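PDB 4KSN: SdbC from Legionella pneumophila subsp. pneumophila, which is an effector protein of unknown molecular function, represented here by its C-terminal domain, a small antiparallel beta-sheet unit that assembles with further copies of itself. Local coordinates for residues L11-L16 with Q66-V71; Y15-D20 with E60-R65. The protein carries 1 engineered substitution. All blocks are in the same frame, centred on the assembly; numbering follows the deposited sequence. Where two conformers were deposited one is given.

Interaction 1 of 2, residues L11-L16 with Q66-V71; sequences LADLYL and QLIVSV
The Tyr15 ring and the Gln66 side chain lie side by side and point the same way. Gln66 CG comes within 3.5 Å of Tyr15 CE2, meeting the ring obliquely. The ring and amide planes are turned 47° apart. Gln66 reaches this place because CG is anti to the backbone N (chi1 -172°) and the chain stays extended beyond it. One water joins the two ends: it donates to Gln66 OE1 at 3.1 Å and is hydrogen-bonded to Tyr15 OH. The other end of the amide turns to Asp13, where Gln66 NE2 stands 3.1 Å from Asp13 OD1. Carboxylate and amide planes are turned well away from each other there. The strongest polar partner of Asp13 OD1 is His10 of the same strand, through a hydrogen bond. Ile68 CG2 also touches this oxygen.

The face with Ala12 and Leu14 is apolar. Leu14 CD1 crosses to Val69 CG2 at 3.8 Å, and Leu67 sits beside Leu14.

The backbones form an antiparallel ladder. Leu67 N to Leu14 O is nearly straight at 177°, and Leu14 N returns a bond to Leu67 O. Val69 N donates to Ala12 O. Val69 O takes two donors, Leu11 N at 2.7 Å and Ala12 N at 3.2 Å. Leu11 and Ala12 both oppose Val69, which makes a classic beta bulge.

Residues Leu67 to Val71 also pair with an antiparallel strand of a second subunit, so the sheet continues across the interface. The contact is therefore two-sided in chemistry: a largely polar, partly water-bridged row of Asp13, Tyr15 and Gln66, with Ile68 beside it, backs onto an apolar face, and the shared carbonyl of Val69 holds the bulge in place.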
loop_
_atom_site.group_PDB
_atom_site.type_symbol
_atom_site.label_atom_id
_atom_site.label_comp_id
_atom_site.label_asym_id
_atom_site.label_seq_id
_atom_site.Cartn_x
_atom_site.Cartn_y
_atom_site.Cartn_z
ATOM N N LEU A 11 -10.070 -4.050 6.265
ATOM C CA LEU A 11 -8.723 -4.598 6.296
ATOM C C LEU A 11 -8.239 -5.063 4.911
ATOM O O LEU A 11 -7.122 -4.745 4.501
ATOM C CB LEU A 11 -8.709 -5.774 7.262
ATOM C CG LEU A 11 -7.405 -6.267 7.858
ATOM C CD1 LEU A 11 -6.795 -5.241 8.811
ATOM C CD2 LEU A 11 -7.666 -7.578 8.576
ATOM N N ALA A 12 -9.076 -5.797 4.187
ATOM C CA ALA A 12 -8.678 -6.406 2.894
ATOM C C ALA A 12 -9.904 -6.726 2.067
ATOM O O ALA A 12 -10.996 -6.705 2.575
ATOM C CB ALA A 12 -7.906 -7.687 3.133
ATOM N N ASP A 13 -9.702 -6.980 0.799
ATOM C CA ASP A 13 -10.764 -7.426 -0.085
ATOM C C ASP A 13 -10.406 -8.843 -0.496
ATOM O O ASP A 13 -9.216 -9.179 -0.603
ATOM C CB ASP A 13 -10.818 -6.626 -1.351
ATOM C CG ASP A 13 -11.023 -5.154 -1.087
ATOM O OD1 ASP A 13 -11.878 -4.833 -0.254
ATOM O OD2 ASP A 13 -10.315 -4.364 -1.735
ATOM N N LEU A 14 -11.433 -9.613 -0.795
ATOM C CA LEU A 14 -11.298 -10.948 -1.383
ATOM C C LEU A 14 -12.305 -11.011 -2.505
ATOM O O LEU A 14 -13.202 -10.123 -2.583
ATOM C CB LEU A 14 -11.665 -11.964 -0.304
ATOM C CG LEU A 14 -10.674 -12.129 0.825
ATOM C CD1 LEU A 14 -11.217 -13.128 1.802
ATOM C CD2 LEU A 14 -9.306 -12.528 0.289
ATOM N N TYR A 15 -12.132 -11.950 -3.430
ATOM C CA TYR A 15 -12.988 -12.013 -4.583
ATOM C C TYR A 15 -13.444 -13.472 -4.764
ATOM O O TYR A 15 -12.625 -14.385 -4.691
ATOM C CB TYR A 15 -12.240 -11.513 -5.826
ATOM C CG TYR A 15 -11.925 -10.084 -5.766
ATOM C CD1 TYR A 15 -10.744 -9.613 -5.139
ATOM C CD2 TYR A 15 -12.838 -9.152 -6.200
ATOM C CE1 TYR A 15 -10.514 -8.303 -4.994
ATOM C CE2 TYR A 15 -12.592 -7.803 -6.038
ATOM C CZ TYR A 15 -11.427 -7.397 -5.481
ATOM O OH TYR A 15 -11.173 -6.081 -5.342
ATOM N N LEU A 16 -14.729 -13.651 -5.022
ATOM C CA LEU A 16 -15.295 -14.914 -5.422
ATOM C C LEU A 16 -15.396 -14.908 -6.924
ATOM O O LEU A 16 -16.074 -14.036 -7.498
ATOM C CB LEU A 16 -16.679 -15.038 -4.804
ATOM C CG LEU A 16 -17.422 -16.342 -4.985
ATOM C CD1 LEU A 16 -16.694 -17.547 -4.382
ATOM C CD2 LEU A 16 -18.784 -16.198 -4.333
ATOM N N GLN A 66 -17.031 -9.133 -4.971
ATOM C CA GLN A 66 -16.072 -8.659 -3.987
ATOM C C GLN A 66 -16.606 -8.846 -2.589
ATOM O O GLN A 66 -17.777 -8.529 -2.274
ATOM C CB GLN A 66 -15.760 -7.189 -4.246
ATOM C CG GLN A 66 -14.620 -6.646 -3.390
ATOM C CD GLN A 66 -14.272 -5.210 -3.721
ATOM O OE1 GLN A 66 -14.494 -4.758 -4.832
ATOM N NE2 GLN A 66 -13.712 -4.505 -2.777
ATOM N N LEU A 67 -15.725 -9.323 -1.708
ATOM C CA LEU A 67 -16.005 -9.399 -0.296
ATOM C C LEU A 67 -15.043 -8.518 0.449
ATOM O O LEU A 67 -13.930 -8.241 -0.001
ATOM C CB LEU A 67 -15.801 -10.843 0.198
ATOM C CG LEU A 67 -16.465 -11.950 -0.589
ATOM C CD1 LEU A 67 -16.152 -13.274 0.066
ATOM C CD2 LEU A 67 -17.971 -11.760 -0.716
ATOM N N ILE A 68 -15.448 -8.099 1.596
ATOM C CA ILE A 68 -14.596 -7.305 2.366
ATOM C C ILE A 68 -14.352 -7.991 3.723
ATOM O O ILE A 68 -15.213 -8.691 4.266
ATOM C CB ILE A 68 -15.108 -5.873 2.496
ATOM C CG1 ILE A 68 -16.399 -5.820 3.250
ATOM C CG2 ILE A 68 -15.203 -5.165 1.127
ATOM C CD1 ILE A 68 -16.557 -4.535 4.033
ATOM N N VAL A 69 -13.127 -7.792 4.228
ATOM C CA VAL A 69 -12.673 -8.364 5.479
ATOM C C VAL A 69 -12.431 -7.164 6.380
ATOM O O VAL A 69 -11.704 -6.204 6.007
ATOM C CB VAL A 69 -11.376 -9.207 5.313
ATOM C CG1 VAL A 69 -10.989 -9.822 6.644
ATOM C CG2 VAL A 69 -11.524 -10.277 4.230
ATOM N N SER A 70 -13.043 -7.177 7.555
ATOM C CA SER A 70 -12.952 -6.052 8.463
ATOM C C SER A 70 -12.763 -6.578 9.859
ATOM O O SER A 70 -12.968 -7.754 10.133
ATOM C CB SER A 70 -14.229 -5.187 8.392
ATOM O OG SER A 70 -14.670 -5.060 7.046
ATOM N N VAL A 71 -12.403 -5.689 10.760
ATOM C CA VAL A 71 -12.169 -6.122 12.119
ATOM C C VAL A 71 -13.407 -5.889 12.923
ATOM O O VAL A 71 -13.984 -4.812 12.871
ATOM C CB VAL A 71 -11.013 -5.404 12.815
ATOM C CG1 VAL A 71 -10.620 -6.186 14.057
ATOM C CG2 VAL A 71 -9.841 -5.296 11.890
HETATM O O HOH W 1 -12.280 -3.481 -6.623
#

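Interaction 2 of 2, residues Y15-D20 with E60-R65; sequences YLLKYD and ETVSLR
Leu17 and Leu64 lie alongside each other, with Leu17 CD2 3.6 Å from Leu64 CB. Leu64 CD2 reaches the edge of the Tyr15 ring, near its plane, at 3.6 Å from CD2 of Tyr15. Leu64 CG is anti to the backbone N (chi1 171°), which sets its branches between Leu17 and Tyr15. Leu17 CD2 also meets Val62 CG1 more loosely.

These side chains are set by the antiparallel ladder behind them. Leu16 and Arg65 exchange two backbone bonds, with Leu16 N to Arg65 O at 2.9 Å. Lys18 and Ser63 exchange two more, with Ser63 N to Lys18 O at 2.8 Å.

One water sits at the flank of the ladder, donating to Leu16 O at 2.9 Å and bonded to Ser63 OG. At the far end another accepts from Asp20 N and donates to Thr61 O.

Further out, Lys18 NZ bonds Ser28 OG of strand 26-33. Tyr19 OH bonds Leu57 O of a fourth subunit, whose Tyr19 packs on Leu64. The chemistry implies an apolar layer in which Val62 and Leu64 meet the fourth subunit while Leu17 packs inward on strand 26-33, with a mixed face of Leu16, Lys18, Ser63 and Arg65 behind it, hydrated at Ser63.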
loop_
_atom_site.group_PDB
_atom_site.type_symbol
_atom_site.label_atom_id
_atom_site.label_comp_id
_atom_site.label_asym_id
_atom_site.label_seq_id
_atom_site.Cartn_x
_atom_site.Cartn_y
_atom_site.Cartn_z
ATOM N N TYR A 15 -12.132 -11.950 -3.430
ATOM C CA TYR A 15 -12.988 -12.013 -4.583
ATOM C C TYR A 15 -13.444 -13.472 -4.764
ATOM O O TYR A 15 -12.625 -14.385 -4.691
ATOM C CB TYR A 15 -12.240 -11.513 -5.826
ATOM C CG TYR A 15 -11.925 -10.084 -5.766
ATOM C CD1 TYR A 15 -10.744 -9.613 -5.139
ATOM C CD2 TYR A 15 -12.838 -9.152 -6.200
ATOM C CE1 TYR A 15 -10.514 -8.303 -4.994
ATOM C CE2 TYR A 15 -12.592 -7.803 -6.038
ATOM C CZ TYR A 15 -11.427 -7.397 -5.481
ATOM O OH TYR A 15 -11.173 -6.081 -5.342
ATOM N N LEU A 16 -14.729 -13.651 -5.022
ATOM C CA LEU A 16 -15.295 -14.914 -5.422
ATOM C C LEU A 16 -15.396 -14.908 -6.924
ATOM O O LEU A 16 -16.074 -14.036 -7.498
ATOM C CB LEU A 16 -16.679 -15.038 -4.804
ATOM C CG LEU A 16 -17.422 -16.342 -4.985
ATOM C CD1 LEU A 16 -16.694 -17.547 -4.382
ATOM C CD2 LEU A 16 -18.784 -16.198 -4.333
ATOM N N LEU A 17 -14.665 -15.818 -7.541
ATOM C CA LEU A 17 -14.470 -15.847 -8.947
ATOM C C LEU A 17 -15.088 -17.160 -9.430
ATOM O O LEU A 17 -14.776 -18.217 -8.924
ATOM C CB LEU A 17 -12.997 -15.828 -9.350
ATOM C CG LEU A 17 -12.160 -14.541 -9.206
ATOM C CD1 LEU A 17 -10.886 -14.744 -10.039
ATOM C CD2 LEU A 17 -12.881 -13.204 -9.551
ATOM N N LYS A 18 -15.876 -17.056 -10.504
ATOM C CA LYS A 18 -16.539 -18.234 -11.039
ATOM C C LYS A 18 -16.496 -18.115 -12.537
ATOM O O LYS A 18 -16.629 -17.069 -13.059
ATOM C CB LYS A 18 -17.975 -18.390 -10.471
ATOM C CG LYS A 18 -18.062 -18.703 -9.024
ATOM C CD LYS A 18 -19.494 -18.631 -8.498
ATOM C CE LYS A 18 -19.626 -19.039 -7.049
ATOM N NZ LYS A 18 -19.345 -20.495 -6.765
ATOM N N TYR A 19 -16.208 -19.206 -13.229
ATOM C CA TYR A 19 -16.074 -19.140 -14.692
ATOM C C TYR A 19 -16.472 -20.479 -15.335
ATOM O O TYR A 19 -16.266 -21.547 -14.797
ATOM C CB TYR A 19 -14.674 -18.715 -15.130
ATOM C CG TYR A 19 -13.571 -19.686 -14.791
ATOM C CD1 TYR A 19 -13.196 -20.695 -15.672
ATOM C CD2 TYR A 19 -12.854 -19.566 -13.596
ATOM C CE1 TYR A 19 -12.194 -21.621 -15.338
ATOM C CE2 TYR A 19 -11.846 -20.441 -13.275
ATOM C CZ TYR A 19 -11.486 -21.442 -14.139
ATOM O OH TYR A 19 -10.495 -22.273 -13.797
ATOM N N ASP A 20 -17.126 -20.375 -16.477
ATOM C CA ASP A 20 -17.530 -21.554 -17.243
ATOM C C ASP A 20 -16.282 -22.041 -17.976
ATOM O O ASP A 20 -15.550 -21.244 -18.580
ATOM C CB ASP A 20 -18.647 -21.157 -18.215
ATOM C CG ASP A 20 -18.962 -22.250 -19.246
ATOM O OD1 ASP A 20 -19.160 -23.420 -18.861
ATOM O OD2 ASP A 20 -18.987 -21.877 -20.424
ATOM N N GLU A 60 -15.540 -10.580 -19.348
ATOM C CA GLU A 60 -16.864 -10.998 -19.741
ATOM C C GLU A 60 -17.085 -12.466 -19.476
ATOM O O GLU A 60 -18.238 -12.901 -19.336
ATOM C CB GLU A 60 -17.095 -10.692 -21.228
ATOM C CG GLU A 60 -17.149 -9.195 -21.532
ATOM C CD GLU A 60 -18.543 -8.588 -21.352
ATOM O OE1 GLU A 60 -19.100 -8.046 -22.343
ATOM O OE2 GLU A 60 -19.085 -8.649 -20.224
ATOM N N THR A 61 -15.996 -13.243 -19.401
ATOM C CA THR A 61 -16.061 -14.649 -19.128
ATOM C C THR A 61 -15.831 -15.028 -17.659
ATOM O O THR A 61 -15.906 -16.166 -17.336
ATOM C CB THR A 61 -15.051 -15.442 -19.986
ATOM O OG1 THR A 61 -13.758 -14.843 -19.877
ATOM C CG2 THR A 61 -15.477 -15.431 -21.455
ATOM N N VAL A 62 -15.606 -14.098 -16.754
ATOM C CA VAL A 62 -15.372 -14.497 -15.383
ATOM C C VAL A 62 -16.303 -13.708 -14.473
ATOM O O VAL A 62 -16.261 -12.494 -14.511
ATOM C CB VAL A 62 -13.910 -14.169 -15.007
ATOM C CG1 VAL A 62 -13.670 -14.509 -13.548
ATOM C CG2 VAL A 62 -12.912 -14.918 -15.897
ATOM N N SER A 63 -17.101 -14.364 -13.643
ATOM C CA SER A 63 -17.963 -13.673 -12.681
ATOM C C SER A 63 -17.112 -13.322 -11.447
ATOM O O SER A 63 -16.439 -14.188 -10.938
ATOM C CB SER A 63 -19.090 -14.629 -12.318
ATOM O OG SER A 63 -19.723 -14.316 -11.104
ATOM N N LEU A 64 -17.190 -12.091 -10.979
ATOM C CA LEU A 64 -16.409 -11.664 -9.824
ATOM C C LEU A 64 -17.353 -10.972 -8.876
ATOM O O LEU A 64 -18.127 -10.100 -9.296
ATOM C CB LEU A 64 -15.381 -10.690 -10.351
ATOM C CG LEU A 64 -14.527 -9.878 -9.378
ATOM C CD1 LEU A 64 -13.274 -9.518 -10.134
ATOM C CD2 LEU A 64 -15.209 -8.619 -8.841
ATOM N N ARG A 65 -17.346 -11.372 -7.618
ATOM C CA ARG A 65 -18.017 -10.658 -6.579
ATOM C C ARG A 65 -16.981 -10.334 -5.476
ATOM O O ARG A 65 -16.178 -11.172 -5.141
ATOM C CB ARG A 65 -19.126 -11.507 -5.953
ATOM C CG ARG A 65 -20.321 -11.774 -6.914
ATOM C CD ARG A 65 -21.019 -10.457 -7.299
ATOM N NE ARG A 65 -21.261 -9.539 -6.161
ATOM C CZ ARG A 65 -22.374 -9.517 -5.416
ATOM N NH1 ARG A 65 -22.493 -8.668 -4.429
ATOM N NH2 ARG A 65 -23.399 -10.364 -5.661
HETATM O O HOH W 2 -18.589 -14.887 -8.612
HETATM O O HOH W 3 -17.750 -17.993 -17.556
#

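Interactions 1 and 2 are successive lengths of one antiparallel pairing, between strands 10-20 and 62-71. Their centres are about 16 Å apart, and Tyr15 and Leu16 belong to both. Tyr15 joins them on one face: the CD2-CE2 side of its ring meets Gln66 in interaction 1 and Leu64 in interaction 2. Strand 10-20 is central in the three-stranded sheet, with strand 26-33 on its other side. The two lengths differ in their neighbours. Interaction 1, with its segment 66-71, lies chiefly against the second subunit, and interaction 2 chiefly against the fourth. One strand pair thus serves two different subunit interfaces.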